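Local atomic coordinates of uncharacterized protein (Vibrio parahaemolyticus, PDB entry 1ZBP), a protein that is of unknown function but belongs to the ImpE family, whose members are linked to type VI secretion. Residues Asp144-Ile156 and Asn164-Leu176. Numbering follows the deposited sequence.
Sequences DVRDIDDRLGGYI and NYFLVPIASINTL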
loop_
_atom_site.group_PDB
_atom_site.type_symbol
_atom_site.label_atom_id
_atom_site.label_comp_id
_atom_site.label_asym_id
_atom_site.label_seq_id
_atom_site.Cartn_x
_atom_site.Cartn_y
_atom_site.Cartn_z
ATOM N N ASP A 144 10.108 -17.347 9.108
ATOM C CA ASP A 144 9.205 -17.072 7.999
ATOM C C ASP A 144 8.407 -15.783 8.190
ATOM O O ASP A 144 8.104 -15.385 9.314
ATOM C CB ASP A 144 8.274 -18.268 7.803
ATOM C CG ASP A 144 7.458 -18.181 6.523
ATOM O OD1 ASP A 144 7.910 -17.510 5.573
ATOM O OD2 ASP A 144 6.378 -18.807 6.461
ATOM N N VAL A 145 8.064 -15.152 7.069
ATOM C CA VAL A 145 7.328 -13.897 7.054
ATOM C C VAL A 145 6.303 -13.847 5.913
ATOM O O VAL A 145 6.594 -14.197 4.761
ATOM C CB VAL A 145 8.309 -12.705 6.907
ATOM C CG1 VAL A 145 7.556 -11.424 6.636
ATOM C CG2 VAL A 145 9.122 -12.559 8.196
ATOM N N ARG A 146 5.101 -13.386 6.233
ATOM C CA ARG A 146 4.062 -13.293 5.229
ATOM C C ARG A 146 2.964 -12.343 5.692
ATOM O O ARG A 146 2.768 -12.173 6.888
ATOM C CB ARG A 146 3.514 -14.691 4.992
ATOM C CG ARG A 146 2.753 -14.837 3.718
ATOM C CD ARG A 146 1.259 -14.813 3.975
ATOM N NE ARG A 146 0.831 -15.882 4.858
ATOM C CZ ARG A 146 -0.383 -16.416 4.814
ATOM N NH1 ARG A 146 -1.270 -15.972 3.925
ATOM N NH2 ARG A 146 -0.717 -17.391 5.662
ATOM N N ASP A 147 2.256 -11.714 4.761
ATOM C CA ASP A 147 1.163 -10.808 5.144
ATOM C C ASP A 147 -0.031 -11.680 5.569
ATOM O O ASP A 147 -0.298 -12.705 4.945
ATOM C CB ASP A 147 0.762 -9.921 3.959
ATOM C CG ASP A 147 -0.141 -8.761 4.364
ATOM O OD1 ASP A 147 -1.165 -8.990 5.041
ATOM O OD2 ASP A 147 0.174 -7.611 3.997
ATOM N N ILE A 148 -0.738 -11.288 6.627
ATOM C CA ILE A 148 -1.880 -12.076 7.099
ATOM C C ILE A 148 -2.972 -12.148 6.026
ATOM O O ILE A 148 -3.589 -13.198 5.823
ATOM C CB ILE A 148 -2.460 -11.500 8.423
ATOM C CG1 ILE A 148 -1.461 -11.727 9.566
ATOM C CG2 ILE A 148 -3.804 -12.182 8.757
ATOM C CD1 ILE A 148 -1.882 -11.083 10.896
ATOM N N ASP A 149 -3.190 -11.021 5.352
ATOM C CA ASP A 149 -4.143 -10.875 4.249
ATOM C C ASP A 149 -3.940 -12.029 3.258
ATOM O O ASP A 149 -2.798 -12.385 2.953
ATOM C CB ASP A 149 -3.855 -9.552 3.538
ATOM C CG ASP A 149 -4.899 -9.195 2.502
ATOM O OD1 ASP A 149 -5.950 -8.634 2.876
ATOM O OD2 ASP A 149 -4.667 -9.482 1.316
ATOM N N ASP A 150 -5.023 -12.609 2.741
ATOM C CA ASP A 150 -4.896 -13.724 1.787
ATOM C C ASP A 150 -4.706 -13.297 0.337
ATOM O O ASP A 150 -4.347 -14.115 -0.510
ATOM C CB ASP A 150 -6.100 -14.652 1.884
ATOM C CG ASP A 150 -6.020 -15.561 3.075
ATOM O OD1 ASP A 150 -7.087 -15.855 3.662
ATOM O OD2 ASP A 150 -4.892 -15.991 3.422
ATOM N N ARG A 151 -4.953 -12.022 0.055
ATOM C CA ARG A 151 -4.771 -11.502 -1.294
ATOM C C ARG A 151 -3.274 -11.223 -1.512
ATOM O O ARG A 151 -2.686 -11.637 -2.521
ATOM C CB ARG A 151 -5.593 -10.215 -1.481
ATOM C CG ARG A 151 -5.066 -9.273 -2.563
ATOM C CD ARG A 151 -5.921 -9.321 -3.810
ATOM N NE ARG A 151 -7.313 -9.032 -3.486
ATOM C CZ ARG A 151 -7.721 -7.896 -2.943
ATOM N NH1 ARG A 151 -6.838 -6.949 -2.682
ATOM N NH2 ARG A 151 -8.996 -7.716 -2.631
ATOM N N LEU A 152 -2.661 -10.529 -0.556
ATOM C CA LEU A 152 -1.238 -10.193 -0.647
ATOM C C LEU A 152 -0.318 -11.388 -0.388
ATOM O O LEU A 152 0.700 -11.538 -1.058
ATOM C CB LEU A 152 -0.914 -9.048 0.325
ATOM C CG LEU A 152 -0.908 -7.618 -0.234
ATOM C CD1 LEU A 152 -1.809 -7.501 -1.458
ATOM C CD2 LEU A 152 -1.307 -6.653 0.867
ATOM N N GLY A 153 -0.679 -12.225 0.582
ATOM C CA GLY A 153 0.110 -13.406 0.912
ATOM C C GLY A 153 1.596 -13.189 1.129
ATOM O O GLY A 153 2.004 -12.549 2.093
ATOM N N GLY A 154 2.421 -13.726 0.239
ATOM C CA GLY A 154 3.852 -13.545 0.397
ATOM C C GLY A 154 4.358 -12.385 -0.436
ATOM O O GLY A 154 5.497 -12.411 -0.903
ATOM N N TYR A 155 3.523 -11.370 -0.635
ATOM C CA TYR A 155 3.909 -10.212 -1.449
ATOM C C TYR A 155 3.841 -8.880 -0.706
ATOM O O TYR A 155 3.071 -8.725 0.232
ATOM C CB TYR A 155 2.990 -10.086 -2.672
ATOM C CG TYR A 155 3.209 -11.122 -3.739
ATOM C CD1 TYR A 155 3.975 -10.833 -4.866
ATOM C CD2 TYR A 155 2.659 -12.405 -3.625
ATOM C CE1 TYR A 155 4.187 -11.784 -5.846
ATOM C CE2 TYR A 155 2.871 -13.363 -4.606
ATOM C CZ TYR A 155 3.635 -13.047 -5.714
ATOM O OH TYR A 155 3.868 -14.006 -6.685
ATOM N N ILE A 156 4.674 -7.930 -1.112
ATOM C CA ILE A 156 4.608 -6.601 -0.535
ATOM C C ILE A 156 4.246 -5.732 -1.726
ATOM O O ILE A 156 4.397 -6.151 -2.892
ATOM C CB ILE A 156 5.944 -6.091 0.065
ATOM C CG1 ILE A 156 7.064 -6.187 -0.971
ATOM C CG2 ILE A 156 6.260 -6.825 1.353
ATOM C CD1 ILE A 156 8.255 -5.319 -0.631
ATOM N N ASN A 164 4.479 3.471 -11.141
ATOM C CA ASN A 164 4.046 2.101 -11.401
ATOM C C ASN A 164 3.800 1.351 -10.085
ATOM O O ASN A 164 4.538 1.520 -9.106
ATOM C CB ASN A 164 5.104 1.351 -12.204
ATOM C CG ASN A 164 5.169 1.800 -13.656
ATOM O OD1 ASN A 164 6.239 2.142 -14.158
ATOM N ND2 ASN A 164 4.022 1.786 -14.342
ATOM N N TYR A 165 2.750 0.533 -10.076
ATOM C CA TYR A 165 2.363 -0.297 -8.933
ATOM C C TYR A 165 3.070 -1.649 -9.047
ATOM O O TYR A 165 2.875 -2.384 -10.026
ATOM C CB TYR A 165 0.842 -0.487 -8.944
ATOM C CG TYR A 165 0.309 -1.578 -8.036
ATOM C CD1 TYR A 165 0.660 -1.633 -6.680
ATOM C CD2 TYR A 165 -0.569 -2.552 -8.527
ATOM C CE1 TYR A 165 0.144 -2.636 -5.835
ATOM C CE2 TYR A 165 -1.080 -3.551 -7.698
ATOM C CZ TYR A 165 -0.721 -3.590 -6.358
ATOM O OH TYR A 165 -1.217 -4.591 -5.553
ATOM N N PHE A 166 3.899 -1.969 -8.056
ATOM C CA PHE A 166 4.645 -3.233 -8.041
ATOM C C PHE A 166 4.202 -4.215 -6.952
ATOM O O PHE A 166 3.866 -3.818 -5.841
ATOM C CB PHE A 166 6.147 -2.978 -7.847
ATOM C CG PHE A 166 6.876 -2.580 -9.099
ATOM C CD1 PHE A 166 6.714 -1.306 -9.652
ATOM C CD2 PHE A 166 7.765 -3.474 -9.710
ATOM C CE1 PHE A 166 7.435 -0.925 -10.796
ATOM C CE2 PHE A 166 8.489 -3.113 -10.846
ATOM C CZ PHE A 166 8.328 -1.827 -11.398
ATOM N N LEU A 167 4.217 -5.500 -7.299
ATOM C CA LEU A 167 3.891 -6.590 -6.391
ATOM C C LEU A 167 5.171 -7.405 -6.348
ATOM O O LEU A 167 5.554 -8.043 -7.337
ATOM C CB LEU A 167 2.737 -7.432 -6.924
ATOM C CG LEU A 167 1.361 -7.016 -6.386
ATOM C CD1 LEU A 167 0.266 -7.807 -7.096
ATOM C CD2 LEU A 167 1.300 -7.259 -4.878
ATOM N N VAL A 168 5.840 -7.365 -5.202
ATOM C CA VAL A 168 7.113 -8.036 -5.059
ATOM C C VAL A 168 7.107 -9.098 -3.976
ATOM O O VAL A 168 6.743 -8.839 -2.825
ATOM C CB VAL A 168 8.215 -7.002 -4.763
ATOM C CG1 VAL A 168 9.531 -7.690 -4.518
ATOM C CG2 VAL A 168 8.317 -6.031 -5.941
ATOM N N PRO A 169 7.493 -10.324 -4.349
ATOM C CA PRO A 169 7.558 -11.478 -3.449
ATOM C C PRO A 169 8.422 -11.135 -2.245
ATOM O O PRO A 169 9.531 -10.650 -2.412
ATOM C CB PRO A 169 8.208 -12.560 -4.317
ATOM C CG PRO A 169 7.707 -12.233 -5.669
ATOM C CD PRO A 169 7.850 -10.719 -5.721
ATOM N N ILE A 170 7.901 -11.358 -1.042
ATOM C CA ILE A 170 8.658 -11.080 0.167
ATOM C C ILE A 170 9.971 -11.868 0.073
ATOM O O ILE A 170 11.024 -11.390 0.495
ATOM C CB ILE A 170 7.859 -11.485 1.428
ATOM C CG1 ILE A 170 6.628 -10.590 1.545
ATOM C CG2 ILE A 170 8.735 -11.369 2.672
ATOM C CD1 ILE A 170 5.696 -10.982 2.687
ATOM N N ALA A 171 9.897 -13.059 -0.521
ATOM C CA ALA A 171 11.062 -13.935 -0.708
ATOM C C ALA A 171 12.165 -13.306 -1.568
ATOM O O ALA A 171 13.336 -13.709 -1.493
ATOM C CB ALA A 171 10.626 -15.253 -1.329
ATOM N N SER A 172 11.786 -12.330 -2.390
ATOM C CA SER A 172 12.734 -11.634 -3.259
ATOM C C SER A 172 13.418 -10.476 -2.545
ATOM O O SER A 172 14.282 -9.828 -3.115
ATOM C CB SER A 172 12.017 -11.091 -4.502
ATOM O OG SER A 172 11.757 -12.117 -5.448
ATOM N N ILE A 173 13.035 -10.215 -1.300
ATOM C CA ILE A 173 13.623 -9.107 -0.552
ATOM C C ILE A 173 14.913 -9.486 0.159
ATOM O O ILE A 173 14.983 -10.514 0.834
ATOM C CB ILE A 173 12.645 -8.555 0.526
ATOM C CG1 ILE A 173 11.396 -7.960 -0.134
ATOM C CG2 ILE A 173 13.347 -7.512 1.367
ATOM C CD1 ILE A 173 10.261 -7.693 0.832
ATOM N N ASN A 174 15.928 -8.633 0.002
ATOM C CA ASN A 174 17.220 -8.804 0.653
ATOM C C ASN A 174 17.253 -7.840 1.858
ATOM O O ASN A 174 17.506 -8.257 2.984
ATOM C CB ASN A 174 18.362 -8.491 -0.317
ATOM C CG ASN A 174 18.369 -9.405 -1.547
ATOM O OD1 ASN A 174 18.321 -10.636 -1.440
ATOM N ND2 ASN A 174 18.440 -8.793 -2.722
ATOM N N THR A 175 17.012 -6.554 1.625
ATOM C CA THR A 175 16.961 -5.596 2.727
ATOM C C THR A 175 15.716 -4.738 2.535
ATOM O O THR A 175 15.273 -4.521 1.407
ATOM C CB THR A 175 18.199 -4.648 2.786
ATOM O OG1 THR A 175 18.358 -3.990 1.525
ATOM C CG2 THR A 175 19.478 -5.425 3.143
ATOM N N LEU A 176 15.133 -4.261 3.627
ATOM C CA LEU A 176 13.946 -3.407 3.515
ATOM C C LEU A 176 13.954 -2.467 4.704
ATOM O O LEU A 176 14.235 -2.874 5.826
ATOM C CB LEU A 176 12.659 -4.255 3.503
ATOM C CG LEU A 176 11.308 -3.629 3.119
ATOM C CD1 LEU A 176 10.727 -2.939 4.305
ATOM C CD2 LEU A 176 11.463 -2.666 1.942
HETATM O O HOH W 1 7.276 -14.438 -0.830
#
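Ile170 packs against Gly154, the third residue of a turn, and its side chain can be followed atom by atom. Ile170 CB lies 3.4 Å from Gly154 O. CG1, set anti to its own carbonyl carbon (chi1 -66°), runs on along the same glycine while Ile156 CG2 meets it from the neighbouring strand. The other branch, Ile170 CG2, touches Val145 CG1 at 4.1 Å, the two side chains crossing at about a right angle. At the tip, CD1 settles against Gly154 C and Arg146 CA, so the isoleucine spans from the 155-156 strand to the 145-147 strand. Its backbone is fixed too: Ile170 N donates to Gly154 O at 2.6 Å and 176°, nearly straight, although the donor is tilted from the carbonyl plane. A water also donates to Gly154 O and accepts from Ala171 N, giving that oxygen a second partner.

Beyond this point the segments form a beta hairpin of the ImpE region, antiparallel by its bridges: Tyr155 opposes Pro169 as a non-hydrogen-bonded pair, and Ile156 opposes Val168 as a hydrogen-bonded pair, with N-H to O bonds in both directions. Leu152 to Tyr155 make a type II' turn, with Gly153 at positive phi, that leads from the loop after strand 140-147 into the hairpin. Through strands 140-147 and 173-178 the same segments belong to the large antiparallel sheet.

The two faces of the hairpin pack differently. On one, Tyr155 CE1 approaches Pro169 CG at 3.6 Å, and Leu94 also touches the tyrosine. On the other, Ile156 CD1 and Ile173 CD1 meet tip to tip at 3.4 Å, with Trp243 touching Ile156 and Ile196 touching Ile173.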